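Long-range contacts in putative NADH dehydrogenase/NAD(P)H nitroreductase (Bacteroides thetaiotaomicron VPI-5482, PDB 3KWK), which binds flavin mononucleotide and, as a member of the nitroreductase family, probably acts as a flavin-dependent oxidoreductase: residues A[16-21]-A[159-164]; A[20-25]-A[153-158]; A[45-50]-A[98-103]. One frame throughout, in Å; residues are numbered along the deposited sequence.

Interactions 1 and 2 follow one another along the same piece of chain, sharing K20 and S21, and line one FMN molecule from phosphate to flavin; their centres are 12 Å apart, and E159 OE2 packs on V22 CA at 4.0 Å. Interaction 1 supplies most of the phosphate ligands, interaction 2 the arginine at the pyrimidine end. Interaction 3 lies apart, its centre 23 Å from that of interaction 1 and 27 Å from that of interaction 2, with nearest atoms about 10 and 12 Å away. It touches a second FMN, whose phosphate is bound by R19, S21, K162 and K164 of the second subunit, so each flavin is bound by residues of both chains.

Interaction 1: residues A[16-21]-A[159-164]; sequences IFERKS and EQPKQK. With FMN (flavin mononucleotide), chain B.
P161 packs against the last turn of helix 11-18, its CB 3.5 Å from F17 O and in contact with E18 O as well, while CG and CD lie beside the carboxylate of E18, in the conformer modelled here. Aliphatic carbons meet at a second place, where K20 CG lies 3.7 Å from E159 CG.

The charge of K20 is spent away from E159. With CG wedged between the backbone N and the carbonyl carbon (chi1 83°), and two further bends along the chain, NZ folds back to E18 and, in that same conformer, forms a salt bridge to OE2 of E18 at 2.8 Å; E113 offers it another carboxylate.

Together the two segments build the phosphate end of the FMN site in this nitroreductase-family protein. R19 donates NH1 to O1P of FMN and NH2 to O3P, the former at 2.8 Å. K164 NZ also binds O3P of FMN, at 2.6 Å, and lies in plane at the edge of the R19 guanidinium, both cations being drawn in by the same anion. K162 runs extended to CE, then turns to bring NZ 2.7 Å from O2P of FMN, the oxygen that also accepts a nearly straight bond (174°) from S21 N. S21 OG binds O1P. The second subunit takes part through the carbonyls of S44 and A45, which accept from R19 NH2 and K164 NZ.

Waters bridge the segments: one joins the backbones by donating to F17 O and K162 O, another joins S21 O to the modelled carboxylate oxygen OE1 of E159.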
loop_
_atom_site.group_PDB
_atom_site.type_symbol
_atom_site.label_atom_id
_atom_site.label_comp_id
_atom_site.label_asym_id
_atom_site.label_seq_id
_atom_site.Cartn_x
_atom_site.Cartn_y
_atom_site.Cartn_z
ATOM N N ILE A 16 4.170 6.740 9.342
ATOM C CA ILE A 16 3.345 6.949 8.172
ATOM C C ILE A 16 3.371 8.437 7.737
ATOM O O ILE A 16 3.449 8.766 6.541
ATOM C CB ILE A 16 1.890 6.490 8.439
ATOM C CG1 ILE A 16 1.806 4.956 8.440
ATOM C CG2 ILE A 16 0.901 7.100 7.408
ATOM C CD1 ILE A 16 0.525 4.344 9.105
ATOM N N PHE A 17 3.288 9.331 8.717
ATOM C CA PHE A 17 3.289 10.774 8.423
ATOM C C PHE A 17 4.666 11.307 7.996
ATOM O O PHE A 17 4.737 12.267 7.224
ATOM C CB PHE A 17 2.779 11.577 9.621
ATOM C CG PHE A 17 1.367 11.223 10.066
ATOM C CD1 PHE A 17 0.405 10.758 9.195
ATOM C CD2 PHE A 17 1.022 11.358 11.399
ATOM C CE1 PHE A 17 -0.895 10.438 9.673
ATOM C CE2 PHE A 17 -0.250 11.061 11.858
ATOM C CZ PHE A 17 -1.204 10.572 10.969
ATOM N N GLU A 18 5.729 10.642 8.433
ATOM C CA GLU A 18 7.099 11.088 8.210
ATOM C C GLU A 18 7.662 10.608 6.878
ATOM O O GLU A 18 8.563 11.230 6.296
ATOM C CB GLU A 18 7.995 10.577 9.331
ATOM C CG GLU A 18 9.465 10.931 9.214
ATOM C CD GLU A 18 9.744 12.431 9.128
ATOM O OE1 GLU A 18 8.994 13.236 9.738
ATOM O OE2 GLU A 18 10.747 12.773 8.453
ATOM N N ARG A 19 7.135 9.499 6.376
ATOM C CA ARG A 19 7.663 8.919 5.165
ATOM C C ARG A 19 7.637 9.936 4.006
ATOM O O ARG A 19 6.662 10.682 3.825
ATOM C CB ARG A 19 6.857 7.671 4.762
ATOM C CG ARG A 19 7.293 6.955 3.513
ATOM C CD ARG A 19 6.162 6.356 2.658
ATOM N NE ARG A 19 5.208 7.411 2.284
ATOM C CZ ARG A 19 5.413 8.325 1.328
ATOM N NH1 ARG A 19 6.469 8.253 0.512
ATOM N NH2 ARG A 19 4.519 9.292 1.163
ATOM N N LYS A 20 8.715 9.956 3.245
ATOM C CA LYS A 20 8.759 10.728 1.999
ATOM C C LYS A 20 9.633 10.053 0.984
ATOM O O LYS A 20 10.419 9.160 1.346
ATOM C CB LYS A 20 9.203 12.182 2.234
ATOM C CG LYS A 20 10.714 12.460 2.325
ATOM C CD LYS A 20 11.359 11.782 3.509
ATOM C CE LYS A 20 11.088 12.433 4.862
ATOM N NZ LYS A 20 11.556 11.614 6.056
ATOM N N SER A 21 9.485 10.463 -0.275
ATOM C CA SER A 21 10.297 9.917 -1.357
ATOM C C SER A 21 11.700 10.527 -1.250
ATOM O O SER A 21 11.862 11.768 -1.207
ATOM C CB SER A 21 9.695 10.232 -2.705
ATOM O OG SER A 21 8.507 9.441 -2.955
ATOM N N GLU A 159 14.856 15.868 4.276
ATOM C CA GLU A 159 13.812 16.807 3.842
ATOM C C GLU A 159 12.592 16.621 4.681
ATOM O O GLU A 159 12.423 15.588 5.330
ATOM C CB GLU A 159 13.510 16.638 2.358
ATOM C CG GLU A 159 13.003 15.287 1.948
ATOM C CD GLU A 159 13.230 15.023 0.463
ATOM O OE1 GLU A 159 12.899 15.927 -0.347
ATOM O OE2 GLU A 159 13.763 13.945 0.114
ATOM N N GLN A 160 11.793 17.673 4.732
ATOM C CA GLN A 160 10.452 17.584 5.329
ATOM C C GLN A 160 9.578 16.626 4.573
ATOM O O GLN A 160 9.653 16.564 3.342
ATOM C CB GLN A 160 9.757 18.933 5.253
ATOM C CG GLN A 160 10.236 19.939 6.183
ATOM C CD GLN A 160 9.373 21.177 6.123
ATOM O OE1 GLN A 160 8.107 21.077 6.143
ATOM N NE2 GLN A 160 9.992 22.333 6.119
ATOM N N PRO A 161 8.736 15.902 5.302
ATOM C CA PRO A 161 7.707 15.149 4.572
ATOM C C PRO A 161 6.666 16.105 3.990
ATOM O O PRO A 161 6.541 17.267 4.425
ATOM C CB PRO A 161 7.064 14.284 5.659
ATOM C CG PRO A 161 7.283 15.000 6.915
ATOM C CD PRO A 161 8.603 15.746 6.765
ATOM N N LYS A 162 5.921 15.614 3.011
ATOM C CA LYS A 162 4.795 16.360 2.449
ATOM C C LYS A 162 3.618 16.268 3.398
ATOM O O LYS A 162 3.359 15.208 3.996
ATOM C CB LYS A 162 4.424 15.823 1.075
ATOM C CG LYS A 162 5.550 16.085 0.053
ATOM C CD LYS A 162 5.356 15.427 -1.270
ATOM C CE LYS A 162 6.615 15.613 -2.193
ATOM N NZ LYS A 162 7.869 14.833 -1.660
ATOM N N GLN A 163 2.912 17.394 3.539
ATOM C CA GLN A 163 1.698 17.459 4.348
ATOM C C GLN A 163 0.515 17.444 3.373
ATOM O O GLN A 163 0.185 18.440 2.801
ATOM C CB GLN A 163 1.737 18.708 5.218
ATOM C CG GLN A 163 2.843 18.561 6.244
ATOM C CD GLN A 163 2.953 19.702 7.214
ATOM O OE1 GLN A 163 3.650 20.676 6.951
ATOM N NE2 GLN A 163 2.298 19.561 8.374
ATOM N N LYS A 164 -0.078 16.283 3.154
ATOM C CA LYS A 164 -1.065 16.144 2.109
ATOM C C LYS A 164 -2.492 16.199 2.610
ATOM O O LYS A 164 -3.426 16.109 1.825
ATOM C CB LYS A 164 -0.880 14.828 1.380
ATOM C CG LYS A 164 0.534 14.518 0.866
ATOM C CD LYS A 164 0.456 13.290 -0.056
ATOM C CE LYS A 164 1.784 12.894 -0.623
ATOM N NZ LYS A 164 2.468 11.948 0.271
HETATM N N1 FMN B . 9.049 8.850 -8.159
HETATM C C2 FMN B . 10.082 8.835 -9.052
HETATM O O2 FMN B . 11.105 9.496 -8.802
HETATM N N3 FMN B . 9.987 8.105 -10.226
HETATM C C4 FMN B . 8.866 7.374 -10.558
HETATM O O4 FMN B . 8.829 6.711 -11.640
HETATM C C4A FMN B . 7.811 7.397 -9.642
HETATM N N5 FMN B . 6.637 6.705 -9.912
HETATM C C5A FMN B . 5.682 6.565 -8.944
HETATM C C6 FMN B . 4.585 5.726 -9.190
HETATM C C7 FMN B . 3.644 5.545 -8.188
HETATM C C7M FMN B . 2.425 4.629 -8.394
HETATM C C8 FMN B . 3.760 6.174 -6.963
HETATM C C8M FMN B . 2.704 5.928 -5.915
HETATM C C9 FMN B . 4.834 7.015 -6.732
HETATM C C9A FMN B . 5.809 7.215 -7.720
HETATM N N10 FMN B . 6.890 8.080 -7.527
HETATM C C10 FMN B . 7.902 8.114 -8.443
HETATM C "C1'" FMN B . 7.027 8.813 -6.244
HETATM C "C2'" FMN B . 6.098 10.023 -6.209
HETATM O "O2'" FMN B . 6.566 11.058 -7.079
HETATM C "C3'" FMN B . 5.893 10.534 -4.767
HETATM O "O3'" FMN B . 5.231 9.546 -3.979
HETATM C "C4'" FMN B . 5.042 11.835 -4.715
HETATM O "O4'" FMN B . 5.782 12.902 -5.324
HETATM C "C5'" FMN B . 4.624 12.220 -3.293
HETATM O "O5'" FMN B . 5.835 12.433 -2.574
HETATM P P FMN B . 6.173 11.584 -1.223
HETATM O O1P FMN B . 6.344 10.106 -1.622
HETATM O O2P FMN B . 7.499 12.260 -0.811
HETATM O O3P FMN B . 5.061 11.760 -0.209
HETATM O O HOH W 1 3.171 14.270 6.503
HETATM O O HOH W 2 5.888 12.866 2.231
HETATM O O HOH W 3 10.822 14.203 -1.967
#

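Interaction 2: residues A[20-25]-A[153-158]; sequences KSVRTY and GYPATK. With FMN (flavin mononucleotide), chain B.
A single beta bridge between Y25 and P155 joins the loop after helix 11-18 to the chain leaving strand 144-153, at the edge of the FMN site of the nitroreductase fold. Its direct hydrogen bond runs from A156 N to T24 O, 3.1 Å long with an angle of 161° at the hydrogen. Next to it, Y25 CA makes a CA-H...O contact with Y154 O at 3.2 Å. The Y25 ring passes obliquely by G153, CD1 lying 3.6 Å from G153 N.

On the apolar side, V22 touches P155 through one branch: CG1, anti to the backbone N (chi1 171°), reaches P155 CB at 3.9 Å. Waters link T24 to T157: one bridges T24 OG1 and T157 OG1, another T24 OG1 and T157 N. Both segments also hydrogen-bond through their backbones to strand 118-123, V22 with A119 and G153 with G118.

The same loop carries R23 to the flavin. With the R23 chain extended from CG, NE donates to O2 of FMN at 2.8 Å, and NH2 of R23 to N1 of FMN at 3.2 Å, N1 lying in the guanidinium plane.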
loop_
_atom_site.group_PDB
_atom_site.type_symbol
_atom_site.label_atom_id
_atom_site.label_comp_id
_atom_site.label_asym_id
_atom_site.label_seq_id
_atom_site.Cartn_x
_atom_site.Cartn_y
_atom_site.Cartn_z
ATOM N N LYS A 20 8.715 9.956 3.245
ATOM C CA LYS A 20 8.759 10.728 1.999
ATOM C C LYS A 20 9.633 10.053 0.984
ATOM O O LYS A 20 10.419 9.160 1.346
ATOM C CB LYS A 20 9.203 12.182 2.234
ATOM C CG LYS A 20 10.714 12.460 2.325
ATOM C CD LYS A 20 11.359 11.782 3.509
ATOM C CE LYS A 20 11.088 12.433 4.862
ATOM N NZ LYS A 20 11.556 11.614 6.056
ATOM N N SER A 21 9.485 10.463 -0.275
ATOM C CA SER A 21 10.297 9.917 -1.357
ATOM C C SER A 21 11.700 10.527 -1.250
ATOM O O SER A 21 11.862 11.768 -1.207
ATOM C CB SER A 21 9.695 10.232 -2.705
ATOM O OG SER A 21 8.507 9.441 -2.955
ATOM N N VAL A 22 12.729 9.685 -1.168
ATOM C CA VAL A 22 14.115 10.178 -1.123
ATOM C C VAL A 22 14.822 9.647 -2.394
ATOM O O VAL A 22 14.794 8.424 -2.669
ATOM C CB VAL A 22 14.824 9.648 0.121
ATOM C CG1 VAL A 22 16.310 9.954 0.109
ATOM C CG2 VAL A 22 14.129 10.156 1.455
ATOM N N ARG A 23 15.427 10.571 -3.143
ATOM C CA ARG A 23 16.009 10.311 -4.436
ATOM C C ARG A 23 17.498 10.596 -4.568
ATOM O O ARG A 23 18.073 10.539 -5.674
ATOM C CB ARG A 23 15.281 11.154 -5.493
ATOM C CG ARG A 23 13.770 10.931 -5.503
ATOM C CD ARG A 23 13.099 11.656 -6.656
ATOM N NE ARG A 23 11.695 11.270 -6.782
ATOM C CZ ARG A 23 10.693 11.798 -6.079
ATOM N NH1 ARG A 23 10.851 12.763 -5.176
ATOM N NH2 ARG A 23 9.485 11.340 -6.263
ATOM N N THR A 24 18.134 10.875 -3.442
ATOM C CA THR A 24 19.591 11.011 -3.371
ATOM C C THR A 24 20.075 10.354 -2.092
ATOM O O THR A 24 19.414 10.409 -1.052
ATOM C CB THR A 24 20.053 12.459 -3.411
ATOM O OG1 THR A 24 19.462 13.172 -2.326
ATOM C CG2 THR A 24 19.745 13.167 -4.780
ATOM N N TYR A 25 21.223 9.684 -2.180
ATOM C CA TYR A 25 21.747 8.821 -1.133
ATOM C C TYR A 25 23.218 9.073 -0.881
ATOM O O TYR A 25 23.997 9.371 -1.795
ATOM C CB TYR A 25 21.537 7.327 -1.450
ATOM C CG TYR A 25 20.190 7.073 -2.052
ATOM C CD1 TYR A 25 19.029 7.123 -1.279
ATOM C CD2 TYR A 25 20.063 6.816 -3.431
ATOM C CE1 TYR A 25 17.774 6.941 -1.848
ATOM C CE2 TYR A 25 18.834 6.675 -3.992
ATOM C CZ TYR A 25 17.683 6.747 -3.234
ATOM O OH TYR A 25 16.446 6.596 -3.873
ATOM N N GLY A 153 18.680 3.910 0.298
ATOM C CA GLY A 153 19.966 4.215 0.893
ATOM C C GLY A 153 19.798 5.137 2.084
ATOM O O GLY A 153 18.663 5.549 2.420
ATOM N N TYR A 154 20.917 5.567 2.664
ATOM C CA TYR A 154 20.850 6.616 3.661
ATOM C C TYR A 154 20.613 7.939 2.908
ATOM O O TYR A 154 21.359 8.247 1.968
ATOM C CB TYR A 154 22.128 6.669 4.489
ATOM C CG TYR A 154 22.116 5.554 5.511
ATOM C CD1 TYR A 154 21.345 5.681 6.628
ATOM C CD2 TYR A 154 22.772 4.331 5.299
ATOM C CE1 TYR A 154 21.287 4.649 7.593
ATOM C CE2 TYR A 154 22.705 3.308 6.231
ATOM C CZ TYR A 154 21.976 3.476 7.371
ATOM O OH TYR A 154 21.863 2.492 8.330
ATOM N N PRO A 155 19.632 8.752 3.325
ATOM C CA PRO A 155 19.394 10.017 2.579
ATOM C C PRO A 155 20.658 10.903 2.538
ATOM O O PRO A 155 21.399 10.984 3.528
ATOM C CB PRO A 155 18.326 10.714 3.407
ATOM C CG PRO A 155 17.560 9.565 4.051
ATOM C CD PRO A 155 18.637 8.514 4.372
ATOM N N ALA A 156 20.895 11.554 1.396
ATOM C CA ALA A 156 21.975 12.503 1.243
ATOM C C ALA A 156 21.620 13.864 1.838
ATOM O O ALA A 156 22.489 14.573 2.329
ATOM C CB ALA A 156 22.306 12.680 -0.227
ATOM N N THR A 157 20.332 14.208 1.776
ATOM C CA THR A 157 19.850 15.547 2.207
ATOM C C THR A 157 18.493 15.395 2.881
ATOM O O THR A 157 17.495 15.171 2.191
ATOM C CB THR A 157 19.758 16.548 1.027
ATOM O OG1 THR A 157 21.004 16.647 0.358
ATOM C CG2 THR A 157 19.394 17.976 1.579
ATOM N N LYS A 158 18.411 15.446 4.203
ATOM C CA LYS A 158 17.120 15.202 4.836
ATOM C C LYS A 158 16.114 16.272 4.441
ATOM O O LYS A 158 16.459 17.451 4.314
ATOM C CB LYS A 158 17.278 15.140 6.341
ATOM C CG LYS A 158 16.159 14.385 7.068
ATOM C CD LYS A 158 16.508 14.269 8.544
ATOM C CE LYS A 158 15.451 13.576 9.403
ATOM N NZ LYS A 158 15.322 12.107 9.183
HETATM N N1 FMN B . 9.049 8.850 -8.159
HETATM C C2 FMN B . 10.082 8.835 -9.052
HETATM O O2 FMN B . 11.105 9.496 -8.802
HETATM N N3 FMN B . 9.987 8.105 -10.226
HETATM C C4 FMN B . 8.866 7.374 -10.558
HETATM O O4 FMN B . 8.829 6.711 -11.640
HETATM C C4A FMN B . 7.811 7.397 -9.642
HETATM N N5 FMN B . 6.637 6.705 -9.912
HETATM C C5A FMN B . 5.682 6.565 -8.944
HETATM C C6 FMN B . 4.585 5.726 -9.190
HETATM C C7 FMN B . 3.644 5.545 -8.188
HETATM C C7M FMN B . 2.425 4.629 -8.394
HETATM C C8 FMN B . 3.760 6.174 -6.963
HETATM C C8M FMN B . 2.704 5.928 -5.915
HETATM C C9 FMN B . 4.834 7.015 -6.732
HETATM C C9A FMN B . 5.809 7.215 -7.720
HETATM N N10 FMN B . 6.890 8.080 -7.527
HETATM C C10 FMN B . 7.902 8.114 -8.443
HETATM C "C1'" FMN B . 7.027 8.813 -6.244
HETATM C "C2'" FMN B . 6.098 10.023 -6.209
HETATM O "O2'" FMN B . 6.566 11.058 -7.079
HETATM C "C3'" FMN B . 5.893 10.534 -4.767
HETATM O "O3'" FMN B . 5.231 9.546 -3.979
HETATM C "C4'" FMN B . 5.042 11.835 -4.715
HETATM O "O4'" FMN B . 5.782 12.902 -5.324
HETATM C "C5'" FMN B . 4.624 12.220 -3.293
HETATM O "O5'" FMN B . 5.835 12.433 -2.574
HETATM P P FMN B . 6.173 11.584 -1.223
HETATM O O1P FMN B . 6.344 10.106 -1.622
HETATM O O2P FMN B . 7.499 12.260 -0.811
HETATM O O3P FMN B . 5.061 11.760 -0.209
HETATM O O HOH W 4 18.300 12.907 0.265
HETATM O O HOH W 5 20.886 15.470 -2.072
#

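Interaction 3: residues A[45-50]-A[98-103]; sequences APSGKD and YLDCSA. With FMN (flavin mononucleotide), chain C.
D100 on helix 97-114 holds the loop 45-50 with both carboxylate oxygens, and this is the closely held part of the contact. OD1 of D100 accepts from G48 N at 2.9 Å, on the syn side and nearly straight (170°). OD2 of D100 receives the hydroxyl of S47, whose OG comes from above the carboxylate plane to 2.7 Å. S47 can reach it because OG points anti to its own backbone N (chi1 -179°), beside the carbonyl carbon; the same OG is hydrogen-bonded to R52 N. Two bonds to adjacent residues fix the rotation of the carboxylate, and a water donating to OD2 of D100 and to G48 O adds a third link. With an alanine in place of D100, G48 N and S47 OG would probably be left without these acceptors and the loop less firmly set beside the flavin.

At A103 the contact is apolar, at ordinary van der Waals distance: A103 CB lies 4.0 Å from both A45 CB and P46 CD. P46 O, beside D100 CA and CB, is buried with no polar partner. K49, exposed to solvent, and D50 do not touch the helix segment; D50 packs on the ribityl chain of FMN instead.

The loop also forms part of the FMN site shared across the dimer, S47 N donating to O3' of FMN at 3.0 Å, and OD1 of D100 lies 3.3 Å from its methyl C8M. W54 of strand 54-59 packs on A45, S47 and D100, while C101 and S102, further round helix 97-114, rest on L147 of strand 144-153.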
loop_
_atom_site.group_PDB
_atom_site.type_symbol
_atom_site.label_atom_id
_atom_site.label_comp_id
_atom_site.label_asym_id
_atom_site.label_seq_id
_atom_site.Cartn_x
_atom_site.Cartn_y
_atom_site.Cartn_z
ATOM N N ALA A 45 2.201 -7.604 3.859
ATOM C CA ALA A 45 1.033 -6.979 3.225
ATOM C C ALA A 45 -0.233 -7.864 3.218
ATOM O O ALA A 45 -0.181 -9.113 3.238
ATOM C CB ALA A 45 1.371 -6.613 1.753
ATOM N N PRO A 46 -1.407 -7.207 3.126
ATOM C CA PRO A 46 -2.620 -7.967 2.876
ATOM C C PRO A 46 -2.544 -8.506 1.429
ATOM O O PRO A 46 -1.712 -8.030 0.647
ATOM C CB PRO A 46 -3.731 -6.923 2.998
ATOM C CG PRO A 46 -3.051 -5.611 2.659
ATOM C CD PRO A 46 -1.673 -5.757 3.256
ATOM N N SER A 47 -3.398 -9.470 1.086
ATOM C CA SER A 47 -3.341 -10.130 -0.227
ATOM C C SER A 47 -4.678 -10.681 -0.638
ATOM O O SER A 47 -5.260 -11.396 0.167
ATOM C CB SER A 47 -2.346 -11.297 -0.157
ATOM O OG SER A 47 -2.231 -11.974 -1.410
ATOM N N GLY A 48 -5.176 -10.308 -1.816
ATOM C CA GLY A 48 -6.421 -10.867 -2.317
ATOM C C GLY A 48 -6.426 -12.393 -2.302
ATOM O O GLY A 48 -5.521 -13.019 -2.860
ATOM N N LYS A 49 -7.422 -12.967 -1.613
ATOM C CA LYS A 49 -7.569 -14.410 -1.403
ATOM C C LYS A 49 -6.349 -15.061 -0.760
ATOM O O LYS A 49 -6.162 -16.280 -0.839
ATOM C CB LYS A 49 -7.937 -15.091 -2.716
ATOM C CG LYS A 49 -9.214 -14.498 -3.373
ATOM C CD LYS A 49 -10.522 -14.935 -2.686
ATOM C CE LYS A 49 -11.741 -14.306 -3.387
ATOM N NZ LYS A 49 -12.994 -14.369 -2.578
ATOM N N ASP A 50 -5.533 -14.244 -0.120
ATOM C CA ASP A 50 -4.300 -14.684 0.521
ATOM C C ASP A 50 -3.391 -15.490 -0.386
ATOM O O ASP A 50 -2.706 -16.439 0.020
ATOM C CB ASP A 50 -4.589 -15.431 1.846
ATOM C CG ASP A 50 -3.413 -15.431 2.788
ATOM O OD1 ASP A 50 -2.496 -14.614 2.600
ATOM O OD2 ASP A 50 -3.353 -16.297 3.728
ATOM N N TYR A 98 -1.101 -6.479 -8.674
ATOM C CA TYR A 98 -0.595 -5.088 -8.648
ATOM C C TYR A 98 -1.171 -4.306 -7.453
ATOM O O TYR A 98 -0.614 -3.310 -7.045
ATOM C CB TYR A 98 -0.874 -4.365 -9.957
ATOM C CG TYR A 98 -2.262 -4.473 -10.510
ATOM C CD1 TYR A 98 -2.636 -5.547 -11.299
ATOM C CD2 TYR A 98 -3.210 -3.507 -10.267
ATOM C CE1 TYR A 98 -3.945 -5.664 -11.815
ATOM C CE2 TYR A 98 -4.504 -3.587 -10.796
ATOM C CZ TYR A 98 -4.866 -4.689 -11.553
ATOM O OH TYR A 98 -6.128 -4.774 -12.089
ATOM N N LEU A 99 -2.269 -4.770 -6.898
ATOM C CA LEU A 99 -2.841 -4.188 -5.670
ATOM C C LEU A 99 -2.074 -4.717 -4.458
ATOM O O LEU A 99 -1.559 -3.944 -3.660
ATOM C CB LEU A 99 -4.350 -4.489 -5.587
ATOM C CG LEU A 99 -5.206 -4.166 -6.854
ATOM C CD1 LEU A 99 -6.672 -4.655 -6.649
ATOM C CD2 LEU A 99 -5.119 -2.644 -7.163
ATOM N N ASP A 100 -2.013 -6.042 -4.286
ATOM C CA ASP A 100 -1.206 -6.662 -3.262
ATOM C C ASP A 100 0.207 -6.072 -3.258
ATOM O O ASP A 100 0.754 -5.734 -2.209
ATOM C CB ASP A 100 -1.034 -8.168 -3.468
ATOM C CG ASP A 100 -2.319 -8.983 -3.401
ATOM O OD1 ASP A 100 -3.451 -8.423 -3.275
ATOM O OD2 ASP A 100 -2.137 -10.233 -3.429
ATOM N N CYS A 101 0.832 -6.012 -4.442
ATOM C CA CYS A 101 2.225 -5.566 -4.516
ATOM C C CYS A 101 2.356 -4.082 -4.198
ATOM O O CYS A 101 3.438 -3.630 -3.756
ATOM C CB CYS A 101 2.810 -5.849 -5.886
ATOM S SG CYS A 101 3.084 -7.605 -6.182
ATOM N N SER A 102 1.321 -3.275 -4.460
ATOM C CA SER A 102 1.341 -1.855 -4.031
ATOM C C SER A 102 1.303 -1.758 -2.506
ATOM O O SER A 102 2.002 -0.917 -1.912
ATOM C CB SER A 102 0.108 -1.162 -4.594
ATOM O OG SER A 102 0.246 -0.954 -5.987
ATOM N N ALA A 103 0.501 -2.609 -1.855
ATOM C CA ALA A 103 0.500 -2.634 -0.390
ATOM C C ALA A 103 1.890 -3.105 0.150
ATOM O O ALA A 103 2.402 -2.544 1.106
ATOM C CB ALA A 103 -0.663 -3.528 0.147
HETATM N N1 FMN C . -11.122 -9.845 2.482
HETATM C C2 FMN C . -12.479 -9.985 2.484
HETATM O O2 FMN C . -13.039 -10.424 3.505
HETATM N N3 FMN C . -13.224 -9.658 1.362
HETATM C C4 FMN C . -12.648 -9.189 0.201
HETATM O O4 FMN C . -13.371 -8.890 -0.799
HETATM C C4A FMN C . -11.257 -9.050 0.203
HETATM N N5 FMN C . -10.599 -8.605 -0.936
HETATM C C5A FMN C . -9.269 -8.286 -0.882
HETATM C C6 FMN C . -8.671 -7.686 -2.000
HETATM C C7 FMN C . -7.337 -7.316 -1.925
HETATM C C7M FMN C . -6.627 -6.645 -3.114
HETATM C C8 FMN C . -6.589 -7.531 -0.783
HETATM C C8M FMN C . -5.144 -7.099 -0.767
HETATM C C9 FMN C . -7.179 -8.140 0.310
HETATM C C9A FMN C . -8.529 -8.520 0.272
HETATM N N10 FMN C . -9.145 -9.162 1.350
HETATM C C10 FMN C . -10.496 -9.359 1.336
HETATM C "C1'" FMN C . -8.366 -9.456 2.578
HETATM C "C2'" FMN C . -7.494 -10.693 2.383
HETATM O "O2'" FMN C . -8.287 -11.884 2.364
HETATM C "C3'" FMN C . -6.376 -10.766 3.444
HETATM O "O3'" FMN C . -5.479 -9.666 3.297
HETATM C "C4'" FMN C . -5.544 -12.076 3.339
HETATM O "O4'" FMN C . -6.380 -13.189 3.687
HETATM C "C5'" FMN C . -4.287 -12.060 4.213
HETATM O "O5'" FMN C . -4.745 -11.912 5.554
HETATM P P FMN C . -4.252 -10.664 6.481
HETATM O O1P FMN C . -4.797 -9.365 5.857
HETATM O O2P FMN C . -4.941 -11.035 7.812
HETATM O O3P FMN C . -2.739 -10.647 6.564
HETATM O O HOH W 6 -3.738 -11.975 -4.629
#